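Local coordinates for Glyoxalase/bleomycin resistance protein/dioxygenase (Catenulispora acidiphila, PDB 4G6X), which belongs to the vicinal oxygen chelate superfamily and may act as a dioxygenase, at residues 39-44 and 138-142; 62-66 and 76-80. All coordinates share one frame; numbering follows the deposited sequence.

Overall arrangement
Residues 39-44 and 138-142, which form interaction 1, lie 94 residues apart in sequence, one early and one late in the chain, and join helix 37-46 to the end of strand 134-139. Interaction 2, between residues 62-66 and 76-80, is nested inside the loop thus closed and pairs two strands of the sheet 29-34, 76-81, 61-67 and 51-58. The two lie about 12 Å apart, centre to centre. Tyr44 bridges them, packing on Leu77 and Leu79, and Glu41 forms a salt bridge with Arg62. Helix 37-46 therefore lies against the sheet that contains strands 61-67 and 76-81 while also reaching the second four-stranded sheet, an arrangement that unites the two sheets of a vicinal oxygen chelate fold.

Interaction 1: 39-44 and 138-142; sequences KAESFY and LDDTC
The Phe43 ring receives the Asp140 backbone on one face: Asp140 O stands 3.4 Å above the ring plane, displaced toward the rim, and Asp140 CA lies over the same ring in a CH-pi contact, 4.1 Å from its centroid. At the edge, near the ring plane, sits the methyl Leu138 CD1. With CG anti to the backbone N (chi1 -172°), the ring leaves the helix toward the turn, where a flat apolar group suits the CH-pi contact of Asp140 CA on its face and the Leu138 methyl at its edge. Tyr44 uses its edge instead. Its OH donates to Asp140 OD2 at 2.6 Å, reaching the anti lone pair, with ring and carboxylate planes turned 79° apart.

The other oxygen of that carboxylate works within the turn: Asp140 OD1 accepts from Cys142 N, which approaches from above the carboxylate plane, and also from Asn144 N. One aspartate thus shapes its own loop and holds the tyrosine. Thr141 N likewise bonds to Asp139 OD1, giving two successive Asx turns, while Asp139 OD2 pairs with Arg122. Thr141 OG1 donates to Asp140 O at 2.6 Å.

Toward the start of the helix segment, the long Lys39 chain runs past Thr141 OG1 and bends at chi3 (52°), bringing NZ to 2.8 Å from Thr141 O; Asp35 gives the ammonium a salt-bridge partner. Small Ala40 lets Cys142 come close, with SG 3.8 Å from Ala40 CB. Val34 packs on Ala40 and Cys142, while Val32 of the same strand, 29-34, meets Tyr44 and Asp140. The whole is a pair of overlapping Asx turns following strand 134-139, packed on the first helix of a vicinal oxygen chelate fold.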
# COMPACT_ATOMS: atom_id res chain seq x y z
N LYS A 39 -15.25 -5.02 12.04
CA LYS A 39 -14.15 -5.15 13.00
C LYS A 39 -12.98 -4.21 12.67
O LYS A 39 -12.41 -3.53 13.56
CB LYS A 39 -13.64 -6.61 13.07
CG LYS A 39 -12.47 -6.82 14.00
CD LYS A 39 -12.13 -8.30 14.29
CE LYS A 39 -11.99 -9.06 12.96
NZ LYS A 39 -11.53 -10.47 13.19
N ALA A 40 -12.64 -4.14 11.38
CA ALA A 40 -11.51 -3.31 10.96
C ALA A 40 -11.80 -1.83 11.24
O ALA A 40 -10.89 -1.12 11.71
CB ALA A 40 -11.24 -3.53 9.48
N GLU A 41 -13.01 -1.39 10.91
CA GLU A 41 -13.36 0.02 11.19
C GLU A 41 -13.14 0.33 12.68
O GLU A 41 -12.52 1.35 13.04
CB GLU A 41 -14.79 0.33 10.82
CG GLU A 41 -15.06 1.81 11.05
CD GLU A 41 -16.45 2.27 10.68
OE1 GLU A 41 -17.25 1.47 10.18
OE2 GLU A 41 -16.74 3.45 10.94
N SER A 42 -13.69 -0.54 13.52
CA SER A 42 -13.58 -0.41 14.98
C SER A 42 -12.14 -0.38 15.45
O SER A 42 -11.78 0.38 16.34
CB SER A 42 -14.28 -1.61 15.66
OG SER A 42 -14.01 -1.64 17.07
N PHE A 43 -11.30 -1.29 14.95
CA PHE A 43 -9.90 -1.34 15.34
C PHE A 43 -9.02 -0.18 14.84
O PHE A 43 -8.27 0.44 15.59
CB PHE A 43 -9.24 -2.66 14.87
CG PHE A 43 -7.86 -2.83 15.41
CD1 PHE A 43 -7.67 -3.42 16.67
CD2 PHE A 43 -6.72 -2.40 14.70
CE1 PHE A 43 -6.38 -3.54 17.18
CE2 PHE A 43 -5.46 -2.55 15.22
CZ PHE A 43 -5.29 -3.15 16.45
N TYR A 44 -9.15 0.11 13.55
CA TYR A 44 -8.29 1.08 12.92
C TYR A 44 -8.62 2.48 13.41
O TYR A 44 -7.71 3.26 13.55
CB TYR A 44 -8.34 1.03 11.39
CG TYR A 44 -7.40 -0.09 10.85
CD1 TYR A 44 -7.70 -1.44 10.97
CD2 TYR A 44 -6.16 0.23 10.35
CE1 TYR A 44 -6.78 -2.43 10.56
CE2 TYR A 44 -5.26 -0.71 9.94
CZ TYR A 44 -5.57 -2.08 10.02
OH TYR A 44 -4.67 -3.04 9.61
N LEU A 138 2.44 -5.16 15.57
CA LEU A 138 1.17 -5.43 16.23
C LEU A 138 0.22 -6.27 15.38
O LEU A 138 0.36 -6.34 14.16
CB LEU A 138 0.48 -4.12 16.71
CG LEU A 138 0.02 -3.15 15.60
CD1 LEU A 138 -1.42 -3.41 15.18
CD2 LEU A 138 0.09 -1.71 16.09
N ASP A 139 -0.71 -6.95 16.08
CA ASP A 139 -1.78 -7.75 15.45
C ASP A 139 -3.01 -6.82 15.26
O ASP A 139 -3.55 -6.24 16.25
CB ASP A 139 -2.09 -8.93 16.36
CG ASP A 139 -3.25 -9.79 15.87
OD1 ASP A 139 -3.84 -9.56 14.81
OD2 ASP A 139 -3.56 -10.73 16.63
N ASP A 140 -3.44 -6.64 14.01
CA ASP A 140 -4.61 -5.80 13.75
C ASP A 140 -5.97 -6.41 14.05
O ASP A 140 -7.00 -5.74 13.84
CB ASP A 140 -4.58 -5.14 12.35
CG ASP A 140 -4.98 -6.05 11.25
OD1 ASP A 140 -5.13 -7.27 11.46
OD2 ASP A 140 -5.15 -5.54 10.10
N THR A 141 -5.99 -7.69 14.52
CA THR A 141 -7.19 -8.50 14.77
C THR A 141 -7.90 -9.00 13.52
O THR A 141 -8.86 -9.73 13.64
CB THR A 141 -8.23 -7.87 15.74
OG1 THR A 141 -8.98 -6.80 15.14
CG2 THR A 141 -7.54 -7.34 17.03
N CYS A 142 -7.45 -8.53 12.36
CA CYS A 142 -8.11 -8.72 11.08
C CYS A 142 -7.35 -9.67 10.13
O CYS A 142 -7.65 -9.69 8.93
CB CYS A 142 -8.34 -7.39 10.35
SG CYS A 142 -9.38 -6.26 11.32

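Interaction 2: 62-66 and 76-80; sequences RWLTV and QLLLE
Trp63 and Leu78 meet across the hairpin in a CH-pi contact, the methyl Leu78 CD1 resting over the indole face, 3.6 Å from the centroid of the six-membered ring and only 9° off its normal. In Trp63, CG lies anti to the backbone N (chi1 176°), and the broad ring reaches back over the neighbouring strand although its CB points away from it. The branched end of Leu78 also touches Thr65 CG2. At the indole edge, a water accepts from Trp63 NE1 and donates to Gln76 OE1, which also receives Thr65 OG1 at 2.9 Å. The Thr65 hydroxyl sits between the backbone N and carbonyl carbon (chi1 59°), close enough to meet the extended Gln76 chain, and approaches the amide from above its carbonyl plane.

Aliphatic side chains occupy the other sheet face. Val66 and Leu77 lie side by side, CG2 to CD2 3.8 Å, whereas Leu79 crosses Val66 at about a right angle and places CD1 4.0 Å from Val66 CG1. The same methyl meets Leu64 CD2, and Leu64 CD2 in turn lies over the face of the Arg62 guanidinium.

Between the faces, Val66 and Leu77 form an antiparallel hydrogen-bonded pair, and Leu79 N donates to Leu64 O at 2.9 Å in a nearly straight bond. Thr65 and Leu78 are the adjoining non-hydrogen-bonded pair. Strand 51-58 continues the sheet beside 61-67, and strand 29-34 does so beside 76-81; Tyr44 of helix 37-46 packs on Leu77 and Leu79, while Ile27 of the second subunit also reaches Leu77.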
# COMPACT_ATOMS: atom_id res chain seq x y z
N ARG A 62 -18.25 -2.59 1.44
CA ARG A 62 -18.05 -1.18 1.42
C ARG A 62 -16.74 -0.82 0.84
O ARG A 62 -15.72 -1.48 1.07
CB ARG A 62 -18.01 -0.67 2.87
CG ARG A 62 -19.26 -0.95 3.62
CD ARG A 62 -18.93 -1.34 5.04
NE ARG A 62 -18.66 -0.16 5.83
CZ ARG A 62 -18.38 -0.21 7.13
NH1 ARG A 62 -18.20 0.92 7.80
NH2 ARG A 62 -18.24 -1.37 7.75
N TRP A 63 -16.72 0.37 0.19
CA TRP A 63 -15.49 1.08 -0.02
C TRP A 63 -15.28 1.88 1.22
O TRP A 63 -16.01 2.81 1.47
CB TRP A 63 -15.63 2.04 -1.22
CG TRP A 63 -14.41 2.89 -1.46
CD1 TRP A 63 -14.15 4.19 -1.00
CD2 TRP A 63 -13.24 2.53 -2.24
NE1 TRP A 63 -12.93 4.61 -1.44
CE2 TRP A 63 -12.34 3.68 -2.19
CE3 TRP A 63 -12.90 1.43 -3.02
CZ2 TRP A 63 -11.12 3.67 -2.85
CZ3 TRP A 63 -11.66 1.43 -3.67
CH2 TRP A 63 -10.80 2.53 -3.60
N LEU A 64 -14.29 1.49 2.01
CA LEU A 64 -14.02 2.08 3.32
C LEU A 64 -12.57 2.50 3.40
O LEU A 64 -11.65 1.63 3.39
CB LEU A 64 -14.31 0.98 4.33
CG LEU A 64 -14.03 1.37 5.78
CD1 LEU A 64 -14.88 2.57 6.21
CD2 LEU A 64 -14.23 0.13 6.69
N THR A 65 -12.33 3.81 3.51
CA THR A 65 -10.99 4.27 3.66
C THR A 65 -10.88 5.07 4.95
O THR A 65 -11.85 5.67 5.38
CB THR A 65 -10.53 5.15 2.49
OG1 THR A 65 -11.40 6.28 2.43
CG2 THR A 65 -10.61 4.39 1.21
N VAL A 66 -9.68 5.07 5.49
CA VAL A 66 -9.32 5.92 6.64
C VAL A 66 -8.08 6.77 6.36
O VAL A 66 -7.31 6.53 5.44
CB VAL A 66 -9.10 5.04 7.91
CG1 VAL A 66 -10.37 4.25 8.27
CG2 VAL A 66 -7.88 4.14 7.80
N GLN A 76 -4.83 7.79 1.68
CA GLN A 76 -5.91 7.05 2.30
C GLN A 76 -5.54 5.56 2.38
O GLN A 76 -4.78 5.09 1.56
CB GLN A 76 -7.18 7.17 1.48
CG GLN A 76 -7.80 8.54 1.56
CD GLN A 76 -9.00 8.71 0.64
OE1 GLN A 76 -9.83 7.79 0.48
NE2 GLN A 76 -9.15 9.91 0.11
N LEU A 77 -5.99 4.91 3.44
CA LEU A 77 -5.85 3.46 3.62
C LEU A 77 -7.21 2.82 3.42
O LEU A 77 -8.19 3.04 4.16
CB LEU A 77 -5.31 3.14 5.04
CG LEU A 77 -5.36 1.69 5.56
CD1 LEU A 77 -4.35 0.88 4.76
CD2 LEU A 77 -5.08 1.67 7.07
N LEU A 78 -7.27 1.88 2.45
CA LEU A 78 -8.47 1.15 2.12
C LEU A 78 -8.48 -0.13 2.94
O LEU A 78 -7.46 -0.81 2.95
CB LEU A 78 -8.43 0.75 0.61
CG LEU A 78 -9.61 -0.07 0.09
CD1 LEU A 78 -10.87 0.77 0.04
CD2 LEU A 78 -9.21 -0.61 -1.30
N LEU A 79 -9.56 -0.35 3.66
CA LEU A 79 -9.75 -1.53 4.50
C LEU A 79 -10.61 -2.48 3.70
O LEU A 79 -11.83 -2.40 3.73
CB LEU A 79 -10.35 -1.13 5.84
CG LEU A 79 -9.54 -0.11 6.64
CD1 LEU A 79 -10.33 0.27 7.89
CD2 LEU A 79 -8.14 -0.58 6.94
N GLU A 80 -9.98 -3.31 2.88
CA GLU A 80 -10.78 -4.04 1.89
C GLU A 80 -11.02 -5.50 2.21
O GLU A 80 -10.21 -6.09 2.93
CB GLU A 80 -10.28 -3.87 0.47
CG GLU A 80 -9.03 -4.55 0.18
CD GLU A 80 -8.56 -4.39 -1.29
OE1 GLU A 80 -9.18 -4.86 -2.28
OE2 GLU A 80 -7.49 -3.81 -1.41
O HOH W 1 -11.83 7.24 -1.04